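PDB 1SQ1: chorismate synthase from Campylobacter jejuni, which probably catalyses the last step of the shikimate pathway, eliminating phosphate from 5-enolpyruvylshikimate-3-phosphate to give chorismate with reduced FMN as cofactor. Local coordinates for residues S16-I24 with G75-F83; F34-L43 with D60-V68. All coordinates share one frame; numbering follows the deposited sequence.

In the fold
From the N terminus, strand 21-26 comes first, and contact 1 pairs its start with strand 78-82, closing a loop of about fifty residues. Within that loop the chain runs into helix 36-45, and contact 2 sets this helix against strand 62-64, closing a shorter loop nested inside the first. Because strand 62-64 is also the sheet neighbour of strand 78-82, the two contacts share one antiparallel sheet: contact 1 joins two of its inner strands, contact 2 packs a helix against the strand outermost in it within this chain. Backbone pairing of Gln63 with Val81 and of Leu65 with Ala79 connects them directly. Helix 128-143 packs against side chains of both contacts, and both reach the second subunit.

Contact 1 (S16-I24 with G75-F83); sequences SHGVAVGCI and GHPIAIVVF
Val19 and Ala20, just ahead of strand 21-24, meet Phe83, just past the end of strand 78-82; the two strands pair antiparallel inside the five-stranded sheet of the N-terminal part of chorismate synthase. The side chains of Val19 and Phe83 run side by side, while Ala20 CB lies over one face of the Phe83 ring. Val21 and Val82 form a hydrogen-bonded pair, in which Val82 N donates to Val21 O at 3.1 Å, with an N-H...O angle of 168°. Gly22 faces Val81 as a non-hydrogen-bonded pair with CA atoms 4.3 Å apart. Cys23 and Ile80 make the next hydrogen-bonded pair, with Cys23 N to Ile80 O and Ile80 N to Cys23 O both 3.1 Å. Val21, Cys23, Ile80 and Val82 turn to one sheet face, where Val129 and Val137 of helix 128-143 pack on three of them. The other face carries Ile24, Ala79 and Val81 and meets the second subunit, whose Phe13 packs on Ile24. The two branches of Ile24 touch different residues. CG2, anti to the backbone N, meets Pro77 CB at 4.1 Å; CG1 swings to the backbone N side (chi1 -56°) and carries CD1 to Ala79 CB.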
# COMPACT_ATOMS: atom_id res chain seq x y z
N SER A 16 13.51 1.28 23.37
CA SER A 16 13.67 0.46 24.57
C SER A 16 13.98 1.35 25.77
O SER A 16 14.34 2.52 25.61
CB SER A 16 14.79 -0.56 24.36
OG SER A 16 14.53 -1.37 23.23
N HIS A 17 13.84 0.80 26.97
CA HIS A 17 14.10 1.56 28.19
C HIS A 17 13.01 2.61 28.42
O HIS A 17 13.00 3.30 29.45
CB HIS A 17 15.48 2.24 28.10
CG HIS A 17 16.61 1.28 27.88
ND1 HIS A 17 16.56 0.27 26.93
CD2 HIS A 17 17.82 1.17 28.47
CE1 HIS A 17 17.69 -0.40 26.95
NE2 HIS A 17 18.48 0.12 27.87
N GLY A 18 12.10 2.73 27.46
CA GLY A 18 11.00 3.68 27.58
C GLY A 18 11.41 5.12 27.82
O GLY A 18 10.63 5.90 28.38
N VAL A 19 12.62 5.48 27.41
CA VAL A 19 13.10 6.84 27.58
C VAL A 19 12.12 7.81 26.91
O VAL A 19 11.79 8.87 27.46
CB VAL A 19 14.51 7.03 26.97
CG1 VAL A 19 14.97 8.47 27.13
CG2 VAL A 19 15.50 6.09 27.67
N ALA A 20 11.64 7.43 25.73
CA ALA A 20 10.69 8.25 24.98
C ALA A 20 10.16 7.53 23.74
O ALA A 20 10.77 6.59 23.23
CB ALA A 20 11.35 9.57 24.60
N VAL A 21 9.01 7.99 23.26
CA VAL A 21 8.39 7.42 22.07
C VAL A 21 8.48 8.46 20.96
O VAL A 21 8.92 9.59 21.19
CB VAL A 21 6.91 7.07 22.31
CG1 VAL A 21 6.79 6.07 23.43
CG2 VAL A 21 6.14 8.33 22.66
N GLY A 22 8.05 8.10 19.76
CA GLY A 22 8.10 9.05 18.66
C GLY A 22 7.18 8.67 17.52
O GLY A 22 6.89 7.49 17.32
N CYS A 23 6.71 9.67 16.78
CA CYS A 23 5.84 9.41 15.65
C CYS A 23 6.26 10.23 14.44
O CYS A 23 7.04 11.18 14.55
CB CYS A 23 4.37 9.68 16.00
SG CYS A 23 3.81 11.38 15.94
N ILE A 24 5.76 9.85 13.27
CA ILE A 24 6.06 10.54 12.02
C ILE A 24 4.74 10.70 11.28
O ILE A 24 4.02 9.72 11.08
CB ILE A 24 7.04 9.71 11.13
CG1 ILE A 24 8.31 9.38 11.91
CG2 ILE A 24 7.43 10.49 9.90
CD1 ILE A 24 9.09 10.60 12.34
N GLY A 75 4.98 20.65 4.54
CA GLY A 75 4.41 19.70 3.61
C GLY A 75 5.24 18.44 3.60
O GLY A 75 4.94 17.50 2.89
N HIS A 76 6.30 18.43 4.41
CA HIS A 76 7.18 17.27 4.52
C HIS A 76 6.84 16.51 5.80
O HIS A 76 6.10 17.02 6.65
CB HIS A 76 8.66 17.70 4.56
CG HIS A 76 9.13 18.38 3.31
ND1 HIS A 76 10.44 18.33 2.89
CD2 HIS A 76 8.46 19.12 2.39
CE1 HIS A 76 10.57 19.01 1.76
NE2 HIS A 76 9.38 19.50 1.44
N PRO A 77 7.38 15.28 5.96
CA PRO A 77 7.13 14.47 7.15
C PRO A 77 7.44 15.24 8.43
O PRO A 77 8.52 15.80 8.58
CB PRO A 77 8.02 13.25 6.95
CG PRO A 77 9.06 13.73 6.00
CD PRO A 77 8.28 14.56 5.04
N ILE A 78 6.49 15.25 9.35
CA ILE A 78 6.62 15.96 10.61
C ILE A 78 7.09 15.03 11.72
O ILE A 78 6.28 14.36 12.35
CB ILE A 78 5.26 16.57 11.00
CG1 ILE A 78 4.80 17.51 9.89
CG2 ILE A 78 5.35 17.30 12.33
CD1 ILE A 78 3.40 17.98 10.04
N ALA A 79 8.39 14.98 11.97
CA ALA A 79 8.87 14.09 13.02
C ALA A 79 8.64 14.72 14.40
O ALA A 79 8.73 15.93 14.57
CB ALA A 79 10.34 13.77 12.83
N ILE A 80 8.33 13.87 15.38
CA ILE A 80 8.08 14.33 16.74
C ILE A 80 8.56 13.30 17.75
O ILE A 80 8.44 12.09 17.53
CB ILE A 80 6.57 14.60 16.98
CG1 ILE A 80 6.06 15.68 16.02
CG2 ILE A 80 6.36 15.00 18.43
CD1 ILE A 80 4.62 16.14 16.25
N VAL A 81 9.13 13.78 18.85
CA VAL A 81 9.63 12.90 19.90
C VAL A 81 9.13 13.43 21.23
O VAL A 81 9.23 14.63 21.50
CB VAL A 81 11.18 12.88 19.93
CG1 VAL A 81 11.65 11.73 20.82
CG2 VAL A 81 11.74 12.72 18.54
N VAL A 82 8.60 12.54 22.05
CA VAL A 82 8.06 12.92 23.35
C VAL A 82 8.73 12.11 24.45
O VAL A 82 8.89 10.91 24.32
CB VAL A 82 6.55 12.68 23.40
CG1 VAL A 82 6.01 13.07 24.76
CG2 VAL A 82 5.87 13.49 22.32
N PHE A 83 9.13 12.79 25.53
CA PHE A 83 9.79 12.13 26.66
C PHE A 83 8.85 11.97 27.86
O PHE A 83 9.30 11.80 29.00
CB PHE A 83 11.03 12.92 27.10
CG PHE A 83 12.11 12.99 26.06
CD1 PHE A 83 12.06 13.95 25.05
CD2 PHE A 83 13.16 12.08 26.07
CE1 PHE A 83 13.05 14.00 24.05
CE2 PHE A 83 14.16 12.12 25.09
CZ PHE A 83 14.11 13.08 24.08

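Contact 2 (F34-L43 with D60-V68); sequences FDEEFLQNEL and DKAQVLSGV. With SO4 (sulfate ion), chain C.
Phe34 presents one ring face to Val68 and approaches Val64 from the opposite direction, at the start of a helix-on-strand packing in which helix 36-43 runs roughly antiparallel to strand 62-64, their axes 9.4 Å apart. Val68 CG1 makes a CH-pi contact, 3.9 Å from the centroid of the Phe34 ring. Val64 CG2 comes to the ring obliquely, 3.5 Å from Phe34 CE1, and is also met by the carboxylate end of Glu36. Past the strand, Gly67 N bonds weakly to a sulfate ion, probably from the crystallisation liquor. Farther along the helix, Leu39 and Leu43 close over Ala62, with Leu39 CD2 3.8 Å from Ala62 CB. Helix 128-143 also packs on these leucines, Ala136 on Leu39 and Val132 on Leu43. Gln40 crosses Lys61 at about a right angle. Its CG is anti to the backbone N (chi1 -170°), and a bend at chi2 carries the amide to the backbone around the start of strand 62-64. Ala62 N donates to Gln40 OE1 at 2.8 Å, in the amide plane on a lone pair, whereas Gln40 NE2 reaches Asp60 O in a weak bond of 3.5 Å. One firm and one weak bond should limit the amide's rotation, and OE1 satisfies Ala62 N beside apolar leucine packing.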
# COMPACT_ATOMS: atom_id res chain seq x y z
N PHE A 34 0.67 25.58 12.46
CA PHE A 34 1.03 24.55 13.42
C PHE A 34 0.94 25.05 14.86
O PHE A 34 1.83 25.76 15.35
CB PHE A 34 2.43 24.02 13.11
CG PHE A 34 2.78 22.76 13.86
CD1 PHE A 34 3.42 22.82 15.09
CD2 PHE A 34 2.46 21.51 13.32
CE1 PHE A 34 3.74 21.66 15.78
CE2 PHE A 34 2.77 20.34 14.01
CZ PHE A 34 3.42 20.41 15.24
N ASP A 35 -0.14 24.69 15.54
CA ASP A 35 -0.37 25.09 16.92
C ASP A 35 0.31 24.10 17.86
O ASP A 35 -0.35 23.20 18.38
CB ASP A 35 -1.87 25.13 17.21
CG ASP A 35 -2.19 25.56 18.63
OD1 ASP A 35 -3.38 25.56 18.99
OD2 ASP A 35 -1.24 25.90 19.37
N GLU A 36 1.61 24.28 18.07
CA GLU A 36 2.36 23.38 18.93
C GLU A 36 1.87 23.38 20.36
O GLU A 36 2.33 22.60 21.18
CB GLU A 36 3.85 23.73 18.91
CG GLU A 36 4.73 22.57 19.37
CD GLU A 36 6.21 22.78 19.07
OE1 GLU A 36 6.54 23.18 17.93
OE2 GLU A 36 7.04 22.52 19.97
N GLU A 37 0.92 24.26 20.66
CA GLU A 37 0.37 24.34 22.00
C GLU A 37 -0.73 23.30 22.10
O GLU A 37 -0.73 22.46 22.99
CB GLU A 37 -0.21 25.74 22.26
CG GLU A 37 -0.64 25.96 23.70
CD GLU A 37 -1.02 27.40 24.01
OE1 GLU A 37 -1.97 27.91 23.38
OE2 GLU A 37 -0.36 28.01 24.88
N PHE A 38 -1.66 23.37 21.15
CA PHE A 38 -2.77 22.43 21.08
C PHE A 38 -2.22 21.01 21.11
O PHE A 38 -2.89 20.08 21.58
CB PHE A 38 -3.56 22.65 19.80
CG PHE A 38 -4.57 21.59 19.51
CD1 PHE A 38 -4.24 20.49 18.74
CD2 PHE A 38 -5.86 21.69 20.02
CE1 PHE A 38 -5.17 19.50 18.48
CE2 PHE A 38 -6.81 20.71 19.77
CZ PHE A 38 -6.47 19.61 19.00
N LEU A 39 -1.02 20.84 20.58
CA LEU A 39 -0.37 19.54 20.56
C LEU A 39 0.04 19.20 21.98
O LEU A 39 -0.36 18.17 22.52
CB LEU A 39 0.87 19.57 19.67
CG LEU A 39 1.88 18.45 19.93
CD1 LEU A 39 1.32 17.13 19.41
CD2 LEU A 39 3.19 18.78 19.24
N GLN A 40 0.85 20.07 22.57
CA GLN A 40 1.33 19.84 23.92
C GLN A 40 0.20 19.66 24.92
O GLN A 40 0.32 18.89 25.86
CB GLN A 40 2.23 20.99 24.35
CG GLN A 40 2.97 20.71 25.64
CD GLN A 40 3.85 19.48 25.54
OE1 GLN A 40 4.79 19.44 24.74
NE2 GLN A 40 3.56 18.47 26.36
N ASN A 41 -0.91 20.37 24.72
CA ASN A 41 -2.04 20.24 25.63
C ASN A 41 -2.72 18.89 25.52
O ASN A 41 -3.07 18.28 26.52
CB ASN A 41 -3.08 21.34 25.39
CG ASN A 41 -2.62 22.68 25.89
OD1 ASN A 41 -2.02 22.78 26.96
ND2 ASN A 41 -2.91 23.72 25.12
N GLU A 42 -2.93 18.44 24.29
CA GLU A 42 -3.59 17.18 24.07
C GLU A 42 -2.79 16.07 24.74
O GLU A 42 -3.36 15.18 25.37
CB GLU A 42 -3.73 16.89 22.58
CG GLU A 42 -4.94 16.06 22.24
CD GLU A 42 -6.25 16.81 22.47
OE1 GLU A 42 -7.33 16.20 22.33
OE2 GLU A 42 -6.20 18.02 22.78
N LEU A 43 -1.47 16.13 24.62
CA LEU A 43 -0.64 15.11 25.23
C LEU A 43 -0.83 15.08 26.75
O LEU A 43 -0.69 14.03 27.38
CB LEU A 43 0.85 15.34 24.89
CG LEU A 43 1.33 14.84 23.53
CD1 LEU A 43 2.79 15.18 23.35
CD2 LEU A 43 1.13 13.34 23.44
N ASP A 60 7.55 14.58 29.56
CA ASP A 60 6.51 14.18 28.61
C ASP A 60 6.17 15.32 27.66
O ASP A 60 5.03 15.45 27.20
CB ASP A 60 5.25 13.72 29.37
CG ASP A 60 4.37 12.80 28.55
OD1 ASP A 60 3.87 13.24 27.49
OD2 ASP A 60 4.18 11.63 28.95
N LYS A 61 7.16 16.16 27.36
CA LYS A 61 6.96 17.28 26.45
C LYS A 61 7.31 16.87 25.02
O LYS A 61 8.30 16.17 24.79
CB LYS A 61 7.84 18.47 26.86
CG LYS A 61 7.76 19.66 25.91
CD LYS A 61 8.50 20.87 26.45
CE LYS A 61 7.92 21.31 27.80
NZ LYS A 61 6.45 21.63 27.73
N ALA A 62 6.47 17.30 24.07
CA ALA A 62 6.64 16.98 22.65
C ALA A 62 7.64 17.90 21.97
O ALA A 62 7.57 19.12 22.11
CB ALA A 62 5.29 17.06 21.94
N GLN A 63 8.57 17.32 21.23
CA GLN A 63 9.57 18.11 20.52
C GLN A 63 9.49 17.90 19.00
O GLN A 63 10.01 16.93 18.45
CB GLN A 63 10.98 17.75 21.01
CG GLN A 63 12.03 18.76 20.59
CD GLN A 63 13.43 18.41 21.07
OE1 GLN A 63 13.66 18.22 22.27
NE2 GLN A 63 14.38 18.33 20.13
N VAL A 64 8.83 18.83 18.32
CA VAL A 64 8.68 18.76 16.88
C VAL A 64 10.05 18.79 16.21
O VAL A 64 10.77 19.78 16.30
CB VAL A 64 7.88 19.95 16.35
CG1 VAL A 64 7.70 19.82 14.85
CG2 VAL A 64 6.55 20.01 17.05
N LEU A 65 10.40 17.71 15.52
CA LEU A 65 11.70 17.63 14.85
C LEU A 65 11.76 18.19 13.42
O LEU A 65 12.82 18.62 12.98
CB LEU A 65 12.19 16.19 14.82
CG LEU A 65 12.40 15.52 16.18
CD1 LEU A 65 13.17 14.22 15.96
CD2 LEU A 65 13.18 16.44 17.11
N SER A 66 10.64 18.19 12.70
CA SER A 66 10.64 18.67 11.32
C SER A 66 9.24 18.83 10.74
O SER A 66 8.25 18.72 11.46
CB SER A 66 11.41 17.70 10.44
OG SER A 66 10.78 16.43 10.45
N GLY A 67 9.19 19.06 9.44
CA GLY A 67 7.91 19.21 8.76
C GLY A 67 7.28 20.57 8.97
O GLY A 67 6.25 20.89 8.36
N VAL A 68 7.87 21.36 9.86
CA VAL A 68 7.36 22.69 10.15
C VAL A 68 8.49 23.72 10.20
O VAL A 68 9.61 23.41 10.62
CB VAL A 68 6.62 22.74 11.49
CG1 VAL A 68 5.35 21.92 11.41
CG2 VAL A 68 7.52 22.22 12.59
S SO4 C . 11.63 20.63 7.21
O1 SO4 C . 11.25 20.89 8.62
O2 SO4 C . 12.18 21.89 6.63
O3 SO4 C . 12.66 19.55 7.17
O4 SO4 C . 10.42 20.21 6.44